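Local coordinates for protein packaging enzyme P4 (Pseudomonas phage phi13, PDB 4BLP) that probably hydrolyses NTPs as a hexameric RecA-like helicase motor that drives RNA into the viral capsid during packaging, at residues 147-152 against 252-257; 57-62 against 116-121; 80-85 against 200-205. All blocks are in the same frame, centred on the assembly; numbering follows the deposited sequence. Where two conformers were deposited one is given.

Interaction 1 of 3, residues 147-152 against 252-257; sequences GLHVVV and LLVAAI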
loop_
_atom_site.group_PDB
_atom_site.type_symbol
_atom_site.label_atom_id
_atom_site.label_comp_id
_atom_site.label_asym_id
_atom_site.label_seq_id
_atom_site.Cartn_x
_atom_site.Cartn_y
_atom_site.Cartn_z
ATOM N N GLY D 147 18.483 22.146 21.580
ATOM C CA GLY D 147 17.904 20.977 20.922
ATOM C C GLY D 147 16.560 20.665 21.537
ATOM O O GLY D 147 15.844 21.557 21.994
ATOM N N LEU D 148 16.227 19.375 21.558
ATOM C CA LEU D 148 14.987 18.865 22.101
ATOM C C LEU D 148 15.309 17.928 23.223
ATOM O O LEU D 148 16.210 17.091 23.071
ATOM C CB LEU D 148 14.255 18.125 20.949
ATOM C CG LEU D 148 12.969 17.377 21.285
ATOM C CD1 LEU D 148 11.857 18.364 21.793
ATOM C CD2 LEU D 148 12.456 16.606 20.042
ATOM N N HIS D 149 14.579 18.055 24.347
ATOM C CA HIS D 149 14.693 17.130 25.487
ATOM C C HIS D 149 13.378 16.385 25.555
ATOM O O HIS D 149 12.343 17.022 25.706
ATOM C CB HIS D 149 14.957 17.874 26.817
ATOM C CG HIS D 149 15.213 16.938 27.958
ATOM N ND1 HIS D 149 16.491 16.752 28.455
ATOM C CD2 HIS D 149 14.358 16.123 28.628
ATOM C CE1 HIS D 149 16.370 15.865 29.437
ATOM N NE2 HIS D 149 15.113 15.445 29.573
ATOM N N VAL D 150 13.382 15.072 25.441
ATOM C CA VAL D 150 12.097 14.375 25.502
ATOM C C VAL D 150 11.939 13.668 26.839
ATOM O O VAL D 150 12.911 13.136 27.395
ATOM C CB VAL D 150 11.886 13.394 24.316
ATOM C CG1 VAL D 150 11.880 14.151 22.983
ATOM C CG2 VAL D 150 12.945 12.306 24.315
ATOM N N VAL D 151 10.708 13.637 27.338
ATOM C CA VAL D 151 10.346 12.964 28.582
ATOM C C VAL D 151 9.503 11.792 28.159
ATOM O O VAL D 151 8.430 11.989 27.614
ATOM C CB VAL D 151 9.610 13.935 29.553
ATOM C CG1 VAL D 151 9.151 13.200 30.836
ATOM C CG2 VAL D 151 10.518 15.127 29.882
ATOM N N VAL D 152 9.995 10.553 28.419
ATOM C CA VAL D 152 9.399 9.342 27.893
ATOM C C VAL D 152 8.820 8.466 28.981
ATOM O O VAL D 152 9.370 8.365 30.062
ATOM C CB VAL D 152 10.485 8.541 27.086
ATOM C CG1 VAL D 152 9.877 7.386 26.324
ATOM C CG2 VAL D 152 11.224 9.449 26.096
ATOM N N LEU D 252 15.968 25.496 23.589
ATOM C CA LEU D 252 15.716 24.161 24.117
ATOM C C LEU D 252 14.216 23.982 24.282
ATOM O O LEU D 252 13.568 24.817 24.941
ATOM C CB LEU D 252 16.438 23.929 25.464
ATOM C CG LEU D 252 16.088 22.602 26.156
ATOM C CD1 LEU D 252 16.658 21.412 25.370
ATOM C CD2 LEU D 252 16.713 22.562 27.568
ATOM N N LEU D 253 13.660 22.936 23.675
ATOM C CA LEU D 253 12.260 22.566 23.854
ATOM C C LEU D 253 12.226 21.283 24.656
ATOM O O LEU D 253 13.117 20.445 24.500
ATOM C CB LEU D 253 11.499 22.343 22.511
ATOM C CG LEU D 253 11.369 23.571 21.613
ATOM C CD1 LEU D 253 10.514 23.263 20.377
ATOM C CD2 LEU D 253 10.841 24.765 22.374
ATOM N N VAL D 254 11.207 21.132 25.505
ATOM C CA VAL D 254 11.016 19.929 26.320
ATOM C C VAL D 254 9.692 19.332 25.879
ATOM O O VAL D 254 8.720 20.082 25.759
ATOM C CB VAL D 254 11.048 20.214 27.833
ATOM C CG1 VAL D 254 10.832 18.910 28.625
ATOM C CG2 VAL D 254 12.384 20.877 28.222
ATOM N N ALA D 255 9.636 18.033 25.575
ATOM C CA ALA D 255 8.347 17.470 25.151
ATOM C C ALA D 255 8.101 16.107 25.757
ATOM O O ALA D 255 9.027 15.304 25.790
ATOM C CB ALA D 255 8.320 17.356 23.636
ATOM N N ALA D 256 6.849 15.835 26.182
ATOM C CA ALA D 256 6.447 14.500 26.650
ATOM C C ALA D 256 6.156 13.618 25.440
ATOM O O ALA D 256 5.526 14.070 24.471
ATOM C CB ALA D 256 5.204 14.591 27.544
ATOM N N ILE D 257 6.585 12.356 25.485
ATOM C CA ILE D 257 6.270 11.449 24.400
ATOM C C ILE D 257 6.100 10.028 24.921
ATOM O O ILE D 257 6.809 9.615 25.841
ATOM C CB ILE D 257 7.363 11.542 23.279
ATOM C CG1 ILE D 257 6.901 10.892 21.975
ATOM C CG2 ILE D 257 8.740 10.991 23.742
ATOM C CD1 ILE D 257 7.823 11.272 20.759
#

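Interaction 2 of 3, residues 57-62 against 116-121; sequences GGMTAL and NNVLRA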
loop_
_atom_site.group_PDB
_atom_site.type_symbol
_atom_site.label_atom_id
_atom_site.label_comp_id
_atom_site.label_asym_id
_atom_site.label_seq_id
_atom_site.Cartn_x
_atom_site.Cartn_y
_atom_site.Cartn_z
ATOM N N GLY D 57 4.984 29.821 -2.161
ATOM C CA GLY D 57 4.581 28.675 -2.981
ATOM C C GLY D 57 5.607 28.147 -3.968
ATOM O O GLY D 57 5.294 27.269 -4.767
ATOM N N GLY D 58 6.835 28.675 -3.926
ATOM C CA GLY D 58 7.908 28.203 -4.810
ATOM C C GLY D 58 8.942 27.340 -4.128
ATOM O O GLY D 58 8.699 26.793 -3.036
ATOM N N MET D 59 10.124 27.196 -4.776
ATOM C CA MET D 59 11.200 26.327 -4.252
ATOM C C MET D 59 12.406 27.080 -3.758
ATOM O O MET D 59 13.324 26.460 -3.216
ATOM C CB MET D 59 11.748 25.401 -5.388
ATOM C CG MET D 59 10.843 24.293 -5.824
ATOM S SD MET D 59 10.852 22.983 -4.606
ATOM C CE MET D 59 12.321 22.077 -5.006
ATOM N N THR D 60 12.474 28.380 -4.011
ATOM C CA THR D 60 13.688 29.127 -3.697
ATOM C C THR D 60 13.704 29.578 -2.250
ATOM O O THR D 60 13.012 30.517 -1.898
ATOM C CB THR D 60 13.810 30.315 -4.652
ATOM O OG1 THR D 60 13.660 29.805 -5.981
ATOM C CG2 THR D 60 15.160 31.057 -4.519
ATOM N N ALA D 61 14.535 28.962 -1.431
ATOM C CA ALA D 61 14.588 29.368 -0.023
ATOM C C ALA D 61 15.215 30.748 0.111
ATOM O O ALA D 61 16.266 31.034 -0.503
ATOM C CB ALA D 61 15.385 28.367 0.788
ATOM N N LEU D 62 14.528 31.639 0.841
ATOM C CA LEU D 62 15.126 32.918 1.178
ATOM C C LEU D 62 16.237 32.645 2.173
ATOM O O LEU D 62 16.213 31.587 2.820
ATOM C CB LEU D 62 14.047 33.826 1.834
ATOM C CG LEU D 62 12.889 34.282 0.962
ATOM C CD1 LEU D 62 11.697 34.805 1.843
ATOM C CD2 LEU D 62 13.343 35.332 -0.029
ATOM N N ASN D 116 4.109 22.355 -4.994
ATOM C CA ASN D 116 3.873 20.920 -5.255
ATOM C C ASN D 116 5.201 20.135 -5.198
ATOM O O ASN D 116 6.215 20.614 -5.724
ATOM C CB ASN D 116 3.251 20.753 -6.655
ATOM C CG ASN D 116 2.931 19.328 -7.006
ATOM O OD1 ASN D 116 2.202 18.645 -6.287
ATOM N ND2 ASN D 116 3.542 18.836 -8.070
ATOM N N ASN D 117 5.206 18.927 -4.534
ATOM C CA ASN D 117 6.431 18.087 -4.502
ATOM C C ASN D 117 7.648 18.898 -4.076
ATOM O O ASN D 117 8.736 18.793 -4.672
ATOM C CB ASN D 117 6.682 17.520 -5.904
ATOM C CG ASN D 117 5.659 16.512 -6.324
ATOM O OD1 ASN D 117 4.967 15.932 -5.487
ATOM N ND2 ASN D 117 5.593 16.252 -7.624
ATOM N N VAL D 118 7.489 19.709 -3.025
ATOM C CA VAL D 118 8.542 20.624 -2.572
ATOM C C VAL D 118 9.835 19.907 -2.107
ATOM O O VAL D 118 10.903 20.504 -2.188
ATOM C CB VAL D 118 7.983 21.565 -1.473
ATOM C CG1 VAL D 118 7.732 20.808 -0.163
ATOM C CG2 VAL D 118 8.906 22.766 -1.259
ATOM N N LEU D 119 9.748 18.663 -1.643
ATOM C CA LEU D 119 10.976 17.990 -1.182
ATOM C C LEU D 119 11.759 17.255 -2.298
ATOM O O LEU D 119 12.767 16.583 -2.006
ATOM C CB LEU D 119 10.594 16.939 -0.099
ATOM C CG LEU D 119 10.011 17.546 1.196
ATOM C CD1 LEU D 119 9.530 16.426 2.142
ATOM C CD2 LEU D 119 11.056 18.415 1.914
ATOM N N ARG D 120 11.330 17.403 -3.560
ATOM C CA ARG D 120 11.884 16.621 -4.684
ATOM C C ARG D 120 13.404 16.806 -4.920
ATOM O O ARG D 120 14.047 15.909 -5.494
ATOM C CB ARG D 120 11.124 16.958 -5.981
ATOM C CG ARG D 120 11.325 18.420 -6.446
ATOM C CD ARG D 120 10.476 18.624 -7.694
ATOM N NE ARG D 120 10.559 19.972 -8.241
ATOM C CZ ARG D 120 9.749 20.961 -7.863
ATOM N NH1 ARG D 120 8.844 20.760 -6.906
ATOM N NH2 ARG D 120 9.824 22.149 -8.450
ATOM N N ALA D 121 13.972 17.949 -4.517
ATOM C CA ALA D 121 15.400 18.199 -4.780
ATOM C C ALA D 121 16.260 17.853 -3.555
ATOM O O ALA D 121 17.474 17.977 -3.625
ATOM C CB ALA D 121 15.613 19.662 -5.143
#

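Interaction 3 of 3, residues 80-85 against 200-205; sequences DALSTL and ALLLAT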
loop_
_atom_site.group_PDB
_atom_site.type_symbol
_atom_site.label_atom_id
_atom_site.label_comp_id
_atom_site.label_asym_id
_atom_site.label_seq_id
_atom_site.Cartn_x
_atom_site.Cartn_y
_atom_site.Cartn_z
ATOM N N ASP D 80 13.437 35.161 10.414
ATOM C CA ASP D 80 13.140 36.579 10.575
ATOM C C ASP D 80 11.741 36.767 11.190
ATOM O O ASP D 80 11.557 37.650 12.059
ATOM C CB ASP D 80 13.257 37.323 9.241
ATOM C CG ASP D 80 14.684 37.481 8.764
ATOM O OD1 ASP D 80 15.609 37.091 9.520
ATOM O OD2 ASP D 80 14.870 37.963 7.639
ATOM N N ALA D 81 10.761 35.965 10.732
ATOM C CA ALA D 81 9.422 36.008 11.356
ATOM C C ALA D 81 9.569 35.597 12.831
ATOM O O ALA D 81 8.998 36.239 13.717
ATOM C CB ALA D 81 8.458 35.076 10.623
ATOM N N LEU D 82 10.415 34.570 13.099
ATOM C CA LEU D 82 10.625 34.123 14.465
ATOM C C LEU D 82 11.256 35.208 15.332
ATOM O O LEU D 82 10.783 35.436 16.448
ATOM C CB LEU D 82 11.510 32.858 14.489
ATOM C CG LEU D 82 11.914 32.385 15.885
ATOM C CD1 LEU D 82 10.654 31.970 16.737
ATOM C CD2 LEU D 82 12.943 31.212 15.786
ATOM N N SER D 83 12.375 35.799 14.876
ATOM C CA SER D 83 13.065 36.785 15.714
ATOM C C SER D 83 12.200 38.019 15.918
ATOM O O SER D 83 12.132 38.516 17.051
ATOM C CB SER D 83 14.433 37.145 15.116
ATOM O OG SER D 83 14.228 37.767 13.864
ATOM N N THR D 84 11.501 38.492 14.868
ATOM C CA THR D 84 10.648 39.688 14.968
ATOM C C THR D 84 9.498 39.459 15.977
ATOM O O THR D 84 9.244 40.302 16.850
ATOM C CB THR D 84 10.052 40.045 13.565
ATOM O OG1 THR D 84 11.128 40.448 12.742
ATOM C CG2 THR D 84 9.039 41.239 13.641
ATOM N N LEU D 85 8.770 38.366 15.801
ATOM C CA LEU D 85 7.626 38.082 16.665
ATOM C C LEU D 85 8.073 37.700 18.075
ATOM O O LEU D 85 7.414 38.069 19.035
ATOM C CB LEU D 85 6.739 36.987 16.032
ATOM C CG LEU D 85 5.981 37.429 14.742
ATOM C CD1 LEU D 85 5.142 36.254 14.191
ATOM C CD2 LEU D 85 4.976 38.504 15.082
ATOM N N ALA D 200 5.997 27.038 20.375
ATOM C CA ALA D 200 7.146 26.550 21.165
ATOM C C ALA D 200 8.404 27.358 20.883
ATOM O O ALA D 200 9.095 27.782 21.830
ATOM C CB ALA D 200 7.396 25.064 20.864
ATOM N N LEU D 201 8.735 27.546 19.596
ATOM C CA LEU D 201 9.953 28.303 19.228
ATOM C C LEU D 201 9.853 29.757 19.683
ATOM O O LEU D 201 10.852 30.325 20.127
ATOM C CB LEU D 201 10.193 28.241 17.712
ATOM C CG LEU D 201 10.530 26.807 17.214
ATOM C CD1 LEU D 201 10.670 26.798 15.680
ATOM C CD2 LEU D 201 11.869 26.317 17.891
ATOM N N LEU D 202 8.664 30.371 19.562
ATOM C CA LEU D 202 8.497 31.766 20.016
ATOM C C LEU D 202 8.717 31.897 21.525
ATOM O O LEU D 202 9.473 32.780 21.973
ATOM C CB LEU D 202 7.104 32.290 19.620
ATOM C CG LEU D 202 6.975 32.669 18.138
ATOM C CD1 LEU D 202 5.451 32.694 17.720
ATOM C CD2 LEU D 202 7.609 34.025 17.893
ATOM N N LEU D 203 8.090 31.032 22.306
ATOM C CA LEU D 203 8.235 31.046 23.759
ATOM C C LEU D 203 9.680 30.769 24.182
ATOM O O LEU D 203 10.206 31.479 25.010
ATOM C CB LEU D 203 7.313 29.998 24.379
ATOM C CG LEU D 203 5.830 30.396 24.386
ATOM C CD1 LEU D 203 4.993 29.181 24.612
ATOM C CD2 LEU D 203 5.534 31.519 25.458
ATOM N N ALA D 204 10.334 29.765 23.585
ATOM C CA ALA D 204 11.723 29.447 23.952
ATOM C C ALA D 204 12.666 30.597 23.566
ATOM O O ALA D 204 13.571 30.957 24.342
ATOM C CB ALA D 204 12.142 28.141 23.277
ATOM N N THR D 205 12.437 31.215 22.392
ATOM C CA THR D 205 13.264 32.349 21.937
ATOM C C THR D 205 13.079 33.528 22.906
ATOM O O THR D 205 14.050 34.286 23.159
ATOM C CB THR D 205 12.915 32.710 20.476
ATOM O OG1 THR D 205 13.233 31.566 19.655
ATOM C CG2 THR D 205 13.713 33.918 19.935
#

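Interaction 1 of 3, residues 147-152 against 252-257
Val152 and Ile257 lie side by side, pointing the same way, on neighbouring parallel strands, 147-152 and 252-257, in the middle of the mixed sheet that forms the RecA-like P-loop NTPase core. Five backbone hydrogen bonds join the strands, carried by the odd residues of 147-152: Gly147 O accepts from Leu253 N, His149 N donates to Leu253 O and His149 O accepts from Ala255 N, then Val151 repeats the pattern with Ala255 O and Ile257 N. Side chains meet on two faces. On one lie Leu148, Val150 and Val152 with Leu253, Ala255 and Ile257. Leu148 has its CG anti to the backbone N (chi1 175°), which swings CD1 across to Leu253 CB at 4.1 Å; the CB of the small Ala255 meets the same Leu148 CD1, also at 4.1 Å. Farther along, Ile257 CG2 reaches Val150 CB at 4.0 Å. Beta-branched residues suit this place, since they favour extended backbones and fill the face close to the main chain.

The other face carries His149 and Val151 with Leu252, Val254 and Ala256. His149 sets its CB against Val254 CG2, while its ring nitrogens bond outside the pair, NE2 to Thr281 and ND1 to His144, so a buried polar ring is satisfied. Leu163 of helix 159-164 packs over Val151, Val254 and Ala256; the probable Walker A motif begins at Gly153 and runs into the start of this helix. Gly147 has backbone angles that favour glycine, and Leu252 CD1 rests 3.5 Å from Gly147 O. The Val151 and Val254 side chains cross at a slant, with Val151 CG2 4.0 Å from Val254 CG1.

Interaction 2 of 3, residues 57-62 against 116-121
Met59 reaches from its loop onto the guanidinium group of Arg120, and nearly all of the contact passes through this one flexible side chain. The methyl CE sits 4.0 Å above the guanidinium plane, over its centre, and the sulfur lies over the same face. Nearer the backbone, Met59 CG approaches Arg120 NH2 at 3.5 Å. Bends at chi2 (-76°) and chi3 (-82°) fold the methionine so that its end also meets the turn and the residue after it: SD is 3.9 Å from Val118 CG2, and CE is 4.1 Å from Ala121 CB. An unbranched, polarisable thioether suits such a place, because it can follow both a flat cation and small apolar groups.

The next shell fixes the arginine. Residues Asn117 to Arg120 form a type I beta turn, closed by Arg120 N to Asn117 O at 3.1 Å. The same oxygen accepts Arg120 NH1 at 3.0 Å from above the carbonyl plane, on the face opposite Arg120 N. Arg120 NH2 bonds to Gln115, and NE to Val39 O of a neighbouring subunit, whose Val39 also packs on Met59 and Ala121. Val50 of helix 47-51 touches both Met59 and Arg120.

The contact thus joins two loops at a subunit boundary. Three oxygen acceptors, Asn117 O, Gln115 OE1 and Val39 O of the neighbouring subunit, bond to the cation's nitrogens while an apolar, polarisable group lies on one face, a combination that probably limits rotation of the guanidinium.

Interaction 3 of 3, residues 80-85 against 200-205
Leu82 of helix 79-91 projects onto helix 193-205, and the pairing is made by van der Waals contact, mostly between leucines, with no hydrogen bond between the segments. The short helical segments pass 9.5 Å apart at a crossing angle of -50°. A chi1 of 174° turns CG of Leu82 away from its own amide nitrogen and carries the forked end across to helix 193-205, although the CB bond itself does not point there. There CD1 lies 3.9 Å from Leu201 CB and equally far from Leu202 CD2, while CD2 approaches Thr205 OG1 at 3.9 Å. One turn on, Leu85 CB meets Leu202 CD2 at 3.6 Å, so this methyl fits between two leucines of the facing helix. Leucine suits these places because its forked end can touch several neighbours at once. Trp98 of helix 95-101 packs against Leu85 and Leu202, extending the apolar layer.

Polar contacts stay within each helix. Thr205 OG1 donates to Leu201 O at 2.7 Å, and Thr205 N reaches that carbonyl from the opposite face of its plane. Thr84 OG1 does likewise with Asp80 O, on a side of its helix that turns away from the contact. Threonine can therefore sit in a helix with its hydroxyl folded back onto the preceding turn.

At Thr205, beside Leu82, the hydroxyl proton is spent on its own helix. This internally bonded polar group is accommodated at the margin of a leucine-rich joint that probably rests on shape and burial.

In the fold
Along the chain the first segments come in the order 57-62, 80-85, 147-152. Interaction 2 closes before interaction 1 opens, whereas interaction 3 alternates with both. Interactions 1 and 3 have centres 18 Å apart and touch: Leu253 of the central sheet packs on Ala200, Leu201 and Ala204 of helix 193-205, which in turn bears helix 79-91. One apolar path thus runs from the NTPase sheet, through a flanking helix, to the N-terminal part of the chain. Interaction 2 lies farther out, its centre 23 Å from that of interaction 3 and 29 Å from that of interaction 1, where loops meet a neighbouring subunit of the six-chain assembly.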